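Local structure of LbaCas13a H328A (C2c2) (Lachnospiraceae bacterium NK4A179, 5WLH) at residues A[25-30]-A[485-490]; A[34-39]-A[940-945]; A[489-494]-A[933-938]. The protein binds pre-crRNA and, as a Cas13a nuclease of a CRISPR system, probably uses the guide to recognise and cut RNA. All coordinates share one frame; numbering follows the deposited sequence.

Contact 1 (A[25-30]-A[485-490]); sequences AVVSEN and SSFDYE. With nucleotides of chain B.
Strand 25-28 runs across the start of helix 486-490 at 111°, their axes 7.8 Å apart, so that Val26 lies beside Ser486 and Val27 beside Ser485. Two bonds close this crossing in both directions. Val26 N donates a hydrogen bond to Ser486 OG at 2.8 Å, and Ser486 N returns one to Val26 O at 2.9 Å. Serine suits this place: its CB points toward the strand, and with OG set between its own N and carbonyl carbon (chi1 54°) the short side chain puts the hydroxyl in front of Val26 N while CB stays against the RNA. Ser485 is the N-cap of the helix. Its OG accepts from Asp488 N at 3.0 Å, while Asp488 OD2 receives Ser485 N from above the carboxylate plane, and this reciprocal pair is a capping box that ties up amides of the first turn. Phe487 swings its ring tip against the strand, with CZ 3.6 Å from Ala25 CB, and Val27 CG1 lies at the ring edge, so small and branched apolar groups fit round the buried aromatic. On the RNA side, Ser486 CB packs 3.5 Å from C5 of the base of A26 of chain B, and Val26 CG2 also touches that base. One turn on, Glu490 OE1 accepts a short hydrogen bond from O2' of A25 of chain B (2.5 Å).

Contact 2 (A[34-39]-A[940-945]); sequences EGILYN and SETGTE
Tyr38 reaches from strand 34-39 onto Glu941 and Thr942, where helix 915-941 gives out. Its CB starts 3.7 Å from Thr942 CG2, and with chi1 at 65° the ring is carried under that methyl. CG and CD2 are the ring atoms nearest to it; Thr942 CG2 stands 3.6 Å from the centroid of the Tyr38 ring, 25° off the normal, a CH-pi contact over one face. Further out, CD2 and CE2 turn their edge to Glu941 OE2, which sits in the ring plane 3.3 Å from Tyr38 CE2; ring and carboxylate planes are 63° apart. At the tip, OH is hydrogen-bonded to Arg938, one turn back along the helix. Beside the ring, Ile36 lays CD1 against Thr942 CB at 4.1 Å, which makes the beta-branched threonine a good fit: its methyl serves the aromatic and its CB the isoleucine, while OG1 turns back to the carbonyl oxygens of Arg938 and Ala939. Gly943, with positive phi, ends the helix in a Schellman motif and lets the chain turn off just past these side chains. Glu941 OE1 is held by the backbone N of Ser42. No hydrogen bond joins the two segments. Instead, with Ile36 adding an apolar touch, the ring of Tyr38 offers two kinds of surface: a pi face that accepts a methyl, and a hydrogen-bearing edge, slightly positive, that probably eases the charge of a carboxylate oxygen lying close to Asp40.

Contact 3 (A[489-494]-A[933-938]); sequences YELIKA and WDIYRR. With nucleotides of chain B.
Glu490 and Arg938 meet in a salt-bridge network that borders the bound pre-crRNA, in a buried contact between helix 486-517 and helix 915-941; segments 489-494 and 933-938 pack antiparallel at 173° with axes 9.8 Å apart. Arg938 grips the carboxylate end-on. Arg938 NH2 bonds to Glu490 OE1 at 2.8 Å, tilted out of the guanidinium plane, whereas Arg938 NH1 meets the syn lone pair of Glu490 OE2 at 2.9 Å in a nearly straight bond. The two flat groups are twisted 44° apart. A bend in the arginine (chi3 -79°) turns Arg938 NE back to its own helix, where Asp934 OD2 takes it at 2.7 Å from above the carboxylate plane. Asp934 OD1 in turn receives NE and NH2 of Arg937 from the same face, so one aspartate holds two arginines. Because Glu490 also holds the ribose of A25 of chain B, Arg938 positions it as a second-shell residue, and itself comes near N7 of that base. With an alanine here, Glu490 would probably lose its countercharge and be free to turn, and Asp934 OD2 its partner NE. Beside the charged pair the interface is apolar: Ile935 CD1 pushes up to the backbone C of Glu490 at 3.4 Å and against Leu491 CD2 at 3.9 Å, these branched side chains filling the space between the close helices. Leu491 CD1 also rests 3.6 Å from Tyr936 OH, which is itself hydrogen-bonded to Ile950 O. Along the RNA-facing side Lys493 NZ, in one of its two conformers, hydrogen-bonds to O2' of U27 of chain B. Helix 429-458 backs the pair through Tyr489 and Ile492, helix 805-813 lies against Trp933, and the hairpin of strands 22-28 and 33-39 lies beyond Arg938.

The three contacts form one buried cluster. The centres of contacts 1 and 2 are 9 Å apart, those of contacts 1 and 3 are 10 Å apart, and those of contacts 2 and 3 are 13 Å apart. Contacts 1 and 2 use the two strands of one antiparallel hairpin, joined by pairs such as Ala25 O to Ile36 N at 2.8 Å, while contacts 1 and 3 share helix 486-517. Contacts 2 and 3 share helix 915-941 and are joined by a probable hydrogen bond between Tyr38 OH and Arg938 NH1 (3.2 Å). Phe487 sits where all three meet, touching Thr944 of contact 2 and Ile935 of contact 3. Contacts 1 and 3 touch the pre-crRNA directly, along A25 to U27 of chain B; contact 2 lies about 6 Å from the RNA at its nearest atom.

Contact 1 (A[25-30]-A[485-490])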
# COMPACT_ATOMS: atom_id res chain seq x y z
N ALA A 25 -0.48 -21.84 5.59
CA ALA A 25 -0.07 -21.79 4.20
C ALA A 25 -0.97 -22.76 3.47
O ALA A 25 -1.66 -23.58 4.07
CB ALA A 25 1.41 -22.16 4.01
N VAL A 26 -0.95 -22.67 2.15
CA VAL A 26 -1.57 -23.66 1.29
C VAL A 26 -0.45 -24.36 0.53
O VAL A 26 0.35 -23.71 -0.14
CB VAL A 26 -2.59 -23.05 0.33
CG1 VAL A 26 -3.07 -24.10 -0.64
CG2 VAL A 26 -3.78 -22.48 1.10
N VAL A 27 -0.39 -25.68 0.63
CA VAL A 27 0.61 -26.42 -0.13
C VAL A 27 -0.09 -27.27 -1.16
O VAL A 27 -1.25 -27.67 -0.99
CB VAL A 27 1.52 -27.27 0.78
CG1 VAL A 27 2.28 -26.36 1.76
CG2 VAL A 27 0.72 -28.33 1.51
N SER A 28 0.61 -27.55 -2.25
CA SER A 28 0.07 -28.33 -3.36
C SER A 28 1.05 -29.45 -3.65
O SER A 28 2.19 -29.19 -4.04
CB SER A 28 -0.14 -27.44 -4.59
OG SER A 28 -0.91 -28.11 -5.56
N GLU A 29 0.62 -30.70 -3.44
CA GLU A 29 1.56 -31.80 -3.62
C GLU A 29 1.42 -32.43 -5.00
O GLU A 29 2.27 -32.23 -5.87
CB GLU A 29 1.38 -32.83 -2.51
CG GLU A 29 1.52 -32.21 -1.13
CD GLU A 29 2.48 -32.97 -0.22
OE1 GLU A 29 2.83 -34.13 -0.55
OE2 GLU A 29 2.87 -32.40 0.82
N ASN A 30 0.35 -33.19 -5.23
CA ASN A 30 0.10 -33.83 -6.52
C ASN A 30 -1.29 -33.41 -7.01
O ASN A 30 -2.24 -34.20 -7.00
CB ASN A 30 0.23 -35.36 -6.41
CG ASN A 30 1.69 -35.81 -6.39
OD1 ASN A 30 2.39 -35.72 -7.39
ND2 ASN A 30 2.14 -36.29 -5.24
N SER A 485 1.14 -23.07 -4.63
CA SER A 485 1.17 -22.92 -3.19
C SER A 485 0.99 -21.46 -2.81
O SER A 485 1.16 -20.55 -3.63
CB SER A 485 2.49 -23.43 -2.61
OG SER A 485 3.53 -22.48 -2.86
N SER A 486 0.67 -21.23 -1.54
CA SER A 486 0.60 -19.84 -1.09
C SER A 486 1.96 -19.16 -1.17
O SER A 486 2.04 -17.99 -1.50
CB SER A 486 0.02 -19.77 0.33
OG SER A 486 0.74 -20.59 1.23
N PHE A 487 3.05 -19.90 -0.91
CA PHE A 487 4.38 -19.32 -1.02
C PHE A 487 4.64 -18.83 -2.45
O PHE A 487 5.29 -17.79 -2.64
CB PHE A 487 5.45 -20.34 -0.63
CG PHE A 487 5.26 -20.90 0.74
CD1 PHE A 487 5.63 -20.16 1.85
CD2 PHE A 487 4.69 -22.15 0.92
CE1 PHE A 487 5.44 -20.66 3.15
CE2 PHE A 487 4.50 -22.66 2.20
CZ PHE A 487 4.90 -21.92 3.32
N ASP A 488 4.15 -19.58 -3.45
CA ASP A 488 4.29 -19.15 -4.84
C ASP A 488 3.72 -17.76 -5.04
O ASP A 488 4.31 -16.92 -5.74
CB ASP A 488 3.56 -20.12 -5.79
CG ASP A 488 4.24 -21.47 -5.90
OD1 ASP A 488 5.46 -21.54 -5.76
OD2 ASP A 488 3.53 -22.46 -6.15
N TYR A 489 2.54 -17.51 -4.48
CA TYR A 489 1.90 -16.21 -4.66
C TYR A 489 2.58 -15.14 -3.82
O TYR A 489 2.56 -13.96 -4.20
CB TYR A 489 0.42 -16.32 -4.34
CG TYR A 489 -0.43 -16.60 -5.58
CD1 TYR A 489 0.08 -17.33 -6.64
CD2 TYR A 489 -1.73 -16.14 -5.66
CE1 TYR A 489 -0.70 -17.58 -7.78
CE2 TYR A 489 -2.53 -16.39 -6.78
CZ TYR A 489 -2.00 -17.10 -7.83
OH TYR A 489 -2.79 -17.33 -8.92
N GLU A 490 3.15 -15.50 -2.68
CA GLU A 490 3.96 -14.52 -1.96
C GLU A 490 5.12 -14.03 -2.83
O GLU A 490 5.40 -12.83 -2.89
CB GLU A 490 4.46 -15.13 -0.65
CG GLU A 490 3.37 -15.38 0.37
CD GLU A 490 3.95 -15.74 1.71
OE1 GLU A 490 4.09 -14.83 2.57
OE2 GLU A 490 4.31 -16.93 1.87
P A B 26 -0.66 -11.02 1.15
OP1 A B 26 -0.70 -9.83 0.26
OP2 A B 26 -1.68 -11.25 2.21
O5' A B 26 -0.64 -12.32 0.25
C5' A B 26 0.08 -12.37 -0.98
C4' A B 26 -0.55 -13.40 -1.89
O4' A B 26 -0.32 -14.72 -1.32
C3' A B 26 -2.06 -13.26 -2.02
O3' A B 26 -2.47 -13.76 -3.28
C2' A B 26 -2.57 -14.18 -0.91
O2' A B 26 -3.90 -14.61 -1.04
C1' A B 26 -1.56 -15.33 -0.98
N9 A B 26 -1.39 -15.96 0.32
C8 A B 26 -0.50 -15.60 1.30
N7 A B 26 -0.62 -16.32 2.40
C5 A B 26 -1.64 -17.20 2.09
C6 A B 26 -2.21 -18.24 2.85
N6 A B 26 -1.81 -18.51 4.10
N1 A B 26 -3.22 -18.93 2.30
C2 A B 26 -3.61 -18.63 1.04
N3 A B 26 -3.13 -17.68 0.24
C4 A B 26 -2.13 -17.00 0.83
P A B 25 -0.40 -13.25 6.47
OP1 A B 25 0.42 -14.48 6.69
OP2 A B 25 -1.19 -12.69 7.58
O5' A B 25 0.59 -12.14 5.93
C5' A B 25 0.10 -10.89 5.45
C4' A B 25 0.82 -10.50 4.18
O4' A B 25 2.18 -10.09 4.48
C3' A B 25 0.93 -11.61 3.13
O3' A B 25 0.77 -11.03 1.84
C2' A B 25 2.37 -12.07 3.26
O2' A B 25 2.90 -12.65 2.08
C1' A B 25 3.06 -10.75 3.59
N9 A B 25 4.38 -10.92 4.19
C8 A B 25 4.81 -11.95 4.99
N7 A B 25 6.07 -11.85 5.32
C5 A B 25 6.49 -10.69 4.69
C6 A B 25 7.72 -10.03 4.65
N6 A B 25 8.80 -10.50 5.29
N1 A B 25 7.82 -8.91 3.91
C2 A B 25 6.74 -8.45 3.27
N3 A B 25 5.52 -8.99 3.24
C4 A B 25 5.46 -10.11 3.97
P U B 27 -3.75 -13.14 -4.02
OP1 U B 27 -4.95 -13.44 -3.24
OP2 U B 27 -3.76 -13.55 -5.45
O5' U B 27 -3.48 -11.58 -3.95
C5' U B 27 -4.33 -10.67 -4.62
C4' U B 27 -4.26 -9.35 -3.92
O4' U B 27 -5.03 -9.43 -2.70
C3' U B 27 -2.84 -8.92 -3.49
O3' U B 27 -2.69 -7.53 -3.73
C2' U B 27 -2.87 -9.11 -1.98
O2' U B 27 -1.96 -8.29 -1.26
C1' U B 27 -4.32 -8.74 -1.70
N1 U B 27 -4.84 -9.05 -0.36
C2 U B 27 -5.83 -8.20 0.11
O2 U B 27 -6.31 -7.31 -0.57
N3 U B 27 -6.27 -8.45 1.39
C4 U B 27 -5.80 -9.44 2.22
O4 U B 27 -6.27 -9.56 3.36
C5 U B 27 -4.75 -10.25 1.66
C6 U B 27 -4.31 -10.03 0.42

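Contact 2 (A[34-39]-A[940-945])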
# COMPACT_ATOMS: atom_id res chain seq x y z
N GLU A 34 -3.60 -28.60 0.44
CA GLU A 34 -3.90 -28.70 1.85
C GLU A 34 -3.56 -27.37 2.51
O GLU A 34 -2.48 -26.81 2.26
CB GLU A 34 -3.10 -29.84 2.49
CG GLU A 34 -3.25 -29.95 4.00
CD GLU A 34 -2.41 -31.07 4.57
OE1 GLU A 34 -1.85 -31.85 3.76
OE2 GLU A 34 -2.28 -31.17 5.81
N GLY A 35 -4.47 -26.87 3.34
CA GLY A 35 -4.12 -25.79 4.24
C GLY A 35 -3.37 -26.36 5.43
O GLY A 35 -3.84 -27.31 6.06
N ILE A 36 -2.20 -25.80 5.72
CA ILE A 36 -1.39 -26.26 6.83
C ILE A 36 -1.23 -25.16 7.86
O ILE A 36 -1.31 -23.97 7.56
CB ILE A 36 0.01 -26.74 6.38
CG1 ILE A 36 0.80 -25.59 5.74
CG2 ILE A 36 -0.13 -27.92 5.48
CD1 ILE A 36 2.33 -25.79 5.76
N LEU A 37 -1.02 -25.59 9.10
CA LEU A 37 -0.55 -24.73 10.17
C LEU A 37 0.92 -25.02 10.41
O LEU A 37 1.34 -26.18 10.41
CB LEU A 37 -1.31 -24.98 11.48
CG LEU A 37 -2.72 -24.46 11.67
CD1 LEU A 37 -3.11 -24.66 13.14
CD2 LEU A 37 -2.76 -22.99 11.31
N TYR A 38 1.70 -23.97 10.60
CA TYR A 38 3.10 -24.17 10.91
C TYR A 38 3.60 -23.12 11.88
O TYR A 38 3.18 -21.97 11.88
CB TYR A 38 3.98 -24.17 9.65
CG TYR A 38 4.05 -22.87 8.85
CD1 TYR A 38 3.03 -22.50 7.99
CD2 TYR A 38 5.19 -22.07 8.91
CE1 TYR A 38 3.13 -21.34 7.22
CE2 TYR A 38 5.30 -20.92 8.14
CZ TYR A 38 4.26 -20.56 7.31
OH TYR A 38 4.37 -19.41 6.55
N ASN A 39 4.51 -23.57 12.73
CA ASN A 39 5.15 -22.71 13.72
C ASN A 39 6.31 -21.96 13.08
O ASN A 39 7.06 -22.53 12.29
CB ASN A 39 5.62 -23.54 14.91
CG ASN A 39 4.54 -24.51 15.38
OD1 ASN A 39 3.54 -24.09 15.96
ND2 ASN A 39 4.74 -25.81 15.11
N SER A 940 11.00 -23.34 3.17
CA SER A 940 12.00 -24.34 3.54
C SER A 940 11.62 -25.04 4.84
O SER A 940 11.63 -26.27 4.92
CB SER A 940 13.38 -23.69 3.63
OG SER A 940 14.36 -24.58 4.18
N GLU A 941 11.22 -24.27 5.86
CA GLU A 941 10.97 -24.86 7.17
C GLU A 941 9.73 -25.74 7.16
O GLU A 941 9.66 -26.68 7.96
CB GLU A 941 10.84 -23.77 8.24
CG GLU A 941 9.45 -23.15 8.36
CD GLU A 941 9.43 -21.88 9.20
OE1 GLU A 941 10.43 -21.59 9.89
OE2 GLU A 941 8.41 -21.19 9.17
N THR A 942 8.78 -25.49 6.26
CA THR A 942 7.60 -26.32 6.09
C THR A 942 7.78 -27.43 5.08
O THR A 942 6.83 -28.17 4.82
CB THR A 942 6.39 -25.48 5.68
OG1 THR A 942 6.63 -24.89 4.40
CG2 THR A 942 6.14 -24.41 6.70
N GLY A 943 8.97 -27.55 4.51
CA GLY A 943 9.24 -28.60 3.54
C GLY A 943 8.45 -28.45 2.27
O GLY A 943 8.11 -29.45 1.63
N THR A 944 8.16 -27.22 1.86
CA THR A 944 7.36 -26.97 0.68
C THR A 944 8.30 -26.78 -0.50
O THR A 944 9.13 -25.86 -0.48
CB THR A 944 6.47 -25.74 0.87
OG1 THR A 944 5.67 -25.93 2.05
CG2 THR A 944 5.54 -25.55 -0.32
N GLU A 945 8.20 -27.67 -1.49
CA GLU A 945 8.91 -27.49 -2.75
C GLU A 945 8.56 -26.14 -3.34
O GLU A 945 7.39 -25.77 -3.40
CB GLU A 945 8.54 -28.56 -3.77
CG GLU A 945 8.82 -30.00 -3.37
CD GLU A 945 7.56 -30.71 -2.90
OE1 GLU A 945 7.21 -31.75 -3.53
OE2 GLU A 945 6.90 -30.25 -1.95

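Contact 3 (A[489-494]-A[933-938])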
# COMPACT_ATOMS: atom_id res chain seq x y z
N TYR A 489 2.54 -17.51 -4.48
CA TYR A 489 1.90 -16.21 -4.66
C TYR A 489 2.58 -15.14 -3.82
O TYR A 489 2.56 -13.96 -4.20
CB TYR A 489 0.42 -16.32 -4.34
CG TYR A 489 -0.43 -16.60 -5.58
CD1 TYR A 489 0.08 -17.33 -6.64
CD2 TYR A 489 -1.73 -16.14 -5.66
CE1 TYR A 489 -0.70 -17.58 -7.78
CE2 TYR A 489 -2.53 -16.39 -6.78
CZ TYR A 489 -2.00 -17.10 -7.83
OH TYR A 489 -2.79 -17.33 -8.92
N GLU A 490 3.15 -15.50 -2.68
CA GLU A 490 3.96 -14.52 -1.96
C GLU A 490 5.12 -14.03 -2.83
O GLU A 490 5.40 -12.83 -2.89
CB GLU A 490 4.46 -15.13 -0.65
CG GLU A 490 3.37 -15.38 0.37
CD GLU A 490 3.95 -15.74 1.71
OE1 GLU A 490 4.09 -14.83 2.57
OE2 GLU A 490 4.31 -16.93 1.87
N LEU A 491 5.78 -14.95 -3.52
CA LEU A 491 6.86 -14.56 -4.42
C LEU A 491 6.35 -13.64 -5.53
O LEU A 491 7.00 -12.63 -5.85
CB LEU A 491 7.52 -15.80 -5.03
CG LEU A 491 8.37 -16.66 -4.08
CD1 LEU A 491 8.75 -17.93 -4.82
CD2 LEU A 491 9.61 -15.92 -3.64
N ILE A 492 5.19 -13.96 -6.12
CA ILE A 492 4.62 -13.08 -7.14
C ILE A 492 4.38 -11.70 -6.56
O ILE A 492 4.70 -10.68 -7.19
CB ILE A 492 3.32 -13.67 -7.71
CG1 ILE A 492 3.61 -14.91 -8.56
CG2 ILE A 492 2.58 -12.61 -8.55
CD1 ILE A 492 2.36 -15.65 -8.95
N LYS A 493 3.82 -11.63 -5.35
CA LYS A 493 3.56 -10.33 -4.73
C LYS A 493 4.86 -9.55 -4.56
O LYS A 493 4.92 -8.37 -4.91
CB LYS A 493 2.85 -10.51 -3.39
CG LYS A 493 2.28 -9.20 -2.85
CD LYS A 493 2.03 -9.23 -1.34
CE LYS A 493 1.59 -7.86 -0.80
NZ LYS A 493 0.76 -7.09 -1.77
N ALA A 494 5.91 -10.21 -4.06
CA ALA A 494 7.20 -9.54 -3.91
C ALA A 494 7.63 -8.92 -5.23
O ALA A 494 7.93 -7.72 -5.30
CB ALA A 494 8.26 -10.53 -3.42
N TRP A 933 13.54 -13.52 0.77
CA TRP A 933 14.26 -14.37 1.72
C TRP A 933 13.29 -15.01 2.71
O TRP A 933 13.39 -16.21 3.01
CB TRP A 933 15.31 -13.53 2.45
CG TRP A 933 15.96 -14.16 3.67
CD1 TRP A 933 17.11 -14.92 3.70
CD2 TRP A 933 15.52 -14.05 5.03
NE1 TRP A 933 17.40 -15.29 5.00
CE2 TRP A 933 16.44 -14.78 5.83
CE3 TRP A 933 14.44 -13.41 5.65
CZ2 TRP A 933 16.30 -14.88 7.21
CZ3 TRP A 933 14.31 -13.52 7.02
CH2 TRP A 933 15.24 -14.25 7.79
N ASP A 934 12.33 -14.23 3.21
CA ASP A 934 11.43 -14.73 4.23
C ASP A 934 10.51 -15.81 3.68
O ASP A 934 10.18 -16.78 4.37
CB ASP A 934 10.63 -13.57 4.82
CG ASP A 934 9.84 -13.97 6.04
OD1 ASP A 934 10.48 -14.29 7.07
OD2 ASP A 934 8.60 -13.98 5.98
N ILE A 935 10.08 -15.65 2.43
CA ILE A 935 9.23 -16.67 1.80
C ILE A 935 9.99 -17.98 1.66
O ILE A 935 9.46 -19.05 1.97
CB ILE A 935 8.74 -16.19 0.43
CG1 ILE A 935 7.87 -14.93 0.56
CG2 ILE A 935 7.94 -17.33 -0.24
CD1 ILE A 935 7.82 -14.12 -0.74
N TYR A 936 11.21 -17.91 1.13
CA TYR A 936 11.98 -19.13 0.97
C TYR A 936 12.27 -19.75 2.32
O TYR A 936 12.27 -20.98 2.46
CB TYR A 936 13.26 -18.83 0.20
CG TYR A 936 13.02 -18.73 -1.29
CD1 TYR A 936 12.48 -19.80 -2.00
CD2 TYR A 936 13.29 -17.56 -1.98
CE1 TYR A 936 12.24 -19.71 -3.36
CE2 TYR A 936 13.06 -17.47 -3.35
CZ TYR A 936 12.54 -18.54 -4.02
OH TYR A 936 12.31 -18.45 -5.37
N ARG A 937 12.54 -18.92 3.32
CA ARG A 937 12.76 -19.41 4.67
C ARG A 937 11.57 -20.22 5.16
O ARG A 937 11.72 -21.32 5.70
CB ARG A 937 13.03 -18.23 5.61
CG ARG A 937 13.27 -18.60 7.06
CD ARG A 937 13.38 -17.32 7.90
NE ARG A 937 12.11 -16.61 8.03
CZ ARG A 937 11.10 -16.98 8.80
NH1 ARG A 937 11.18 -18.09 9.54
NH2 ARG A 937 9.98 -16.26 8.83
N ARG A 938 10.36 -19.67 4.99
CA ARG A 938 9.17 -20.34 5.48
C ARG A 938 8.79 -21.53 4.61
O ARG A 938 8.37 -22.57 5.13
CB ARG A 938 8.01 -19.33 5.59
CG ARG A 938 8.21 -18.35 6.76
CD ARG A 938 7.03 -17.37 6.90
NE ARG A 938 7.12 -16.28 5.92
CZ ARG A 938 6.39 -16.21 4.81
NH1 ARG A 938 5.52 -17.16 4.53
NH2 ARG A 938 6.53 -15.18 3.98
P A B 26 -0.66 -11.02 1.15
OP1 A B 26 -0.70 -9.83 0.26
OP2 A B 26 -1.68 -11.25 2.21
O5' A B 26 -0.64 -12.32 0.25
C5' A B 26 0.08 -12.37 -0.98
C4' A B 26 -0.55 -13.40 -1.89
O4' A B 26 -0.32 -14.72 -1.32
C3' A B 26 -2.06 -13.26 -2.02
O3' A B 26 -2.47 -13.76 -3.28
C2' A B 26 -2.57 -14.18 -0.91
O2' A B 26 -3.90 -14.61 -1.04
C1' A B 26 -1.56 -15.33 -0.98
N9 A B 26 -1.39 -15.96 0.32
C8 A B 26 -0.50 -15.60 1.30
N7 A B 26 -0.62 -16.32 2.40
C5 A B 26 -1.64 -17.20 2.09
C6 A B 26 -2.21 -18.24 2.85
N6 A B 26 -1.81 -18.51 4.10
N1 A B 26 -3.22 -18.93 2.30
C2 A B 26 -3.61 -18.63 1.04
N3 A B 26 -3.13 -17.68 0.24
C4 A B 26 -2.13 -17.00 0.83
P A B 25 -0.40 -13.25 6.47
OP1 A B 25 0.42 -14.48 6.69
OP2 A B 25 -1.19 -12.69 7.58
O5' A B 25 0.59 -12.14 5.93
C5' A B 25 0.10 -10.89 5.45
C4' A B 25 0.82 -10.50 4.18
O4' A B 25 2.18 -10.09 4.48
C3' A B 25 0.93 -11.61 3.13
O3' A B 25 0.77 -11.03 1.84
C2' A B 25 2.37 -12.07 3.26
O2' A B 25 2.90 -12.65 2.08
C1' A B 25 3.06 -10.75 3.59
N9 A B 25 4.38 -10.92 4.19
C8 A B 25 4.81 -11.95 4.99
N7 A B 25 6.07 -11.85 5.32
C5 A B 25 6.49 -10.69 4.69
C6 A B 25 7.72 -10.03 4.65
N6 A B 25 8.80 -10.50 5.29
N1 A B 25 7.82 -8.91 3.91
C2 A B 25 6.74 -8.45 3.27
N3 A B 25 5.52 -8.99 3.24
C4 A B 25 5.46 -10.11 3.97
P U B 27 -3.75 -13.14 -4.02
OP1 U B 27 -4.95 -13.44 -3.24
OP2 U B 27 -3.76 -13.55 -5.45
O5' U B 27 -3.48 -11.58 -3.95
C5' U B 27 -4.33 -10.67 -4.62
C4' U B 27 -4.26 -9.35 -3.92
O4' U B 27 -5.03 -9.43 -2.70
C3' U B 27 -2.84 -8.92 -3.49
O3' U B 27 -2.69 -7.53 -3.73
C2' U B 27 -2.87 -9.11 -1.98
O2' U B 27 -1.96 -8.29 -1.26
C1' U B 27 -4.32 -8.74 -1.70
N1 U B 27 -4.84 -9.05 -0.36
C2 U B 27 -5.83 -8.20 0.11
O2 U B 27 -6.31 -7.31 -0.57
N3 U B 27 -6.27 -8.45 1.39
C4 U B 27 -5.80 -9.44 2.22
O4 U B 27 -6.27 -9.56 3.36
C5 U B 27 -4.75 -10.25 1.66
C6 U B 27 -4.31 -10.03 0.42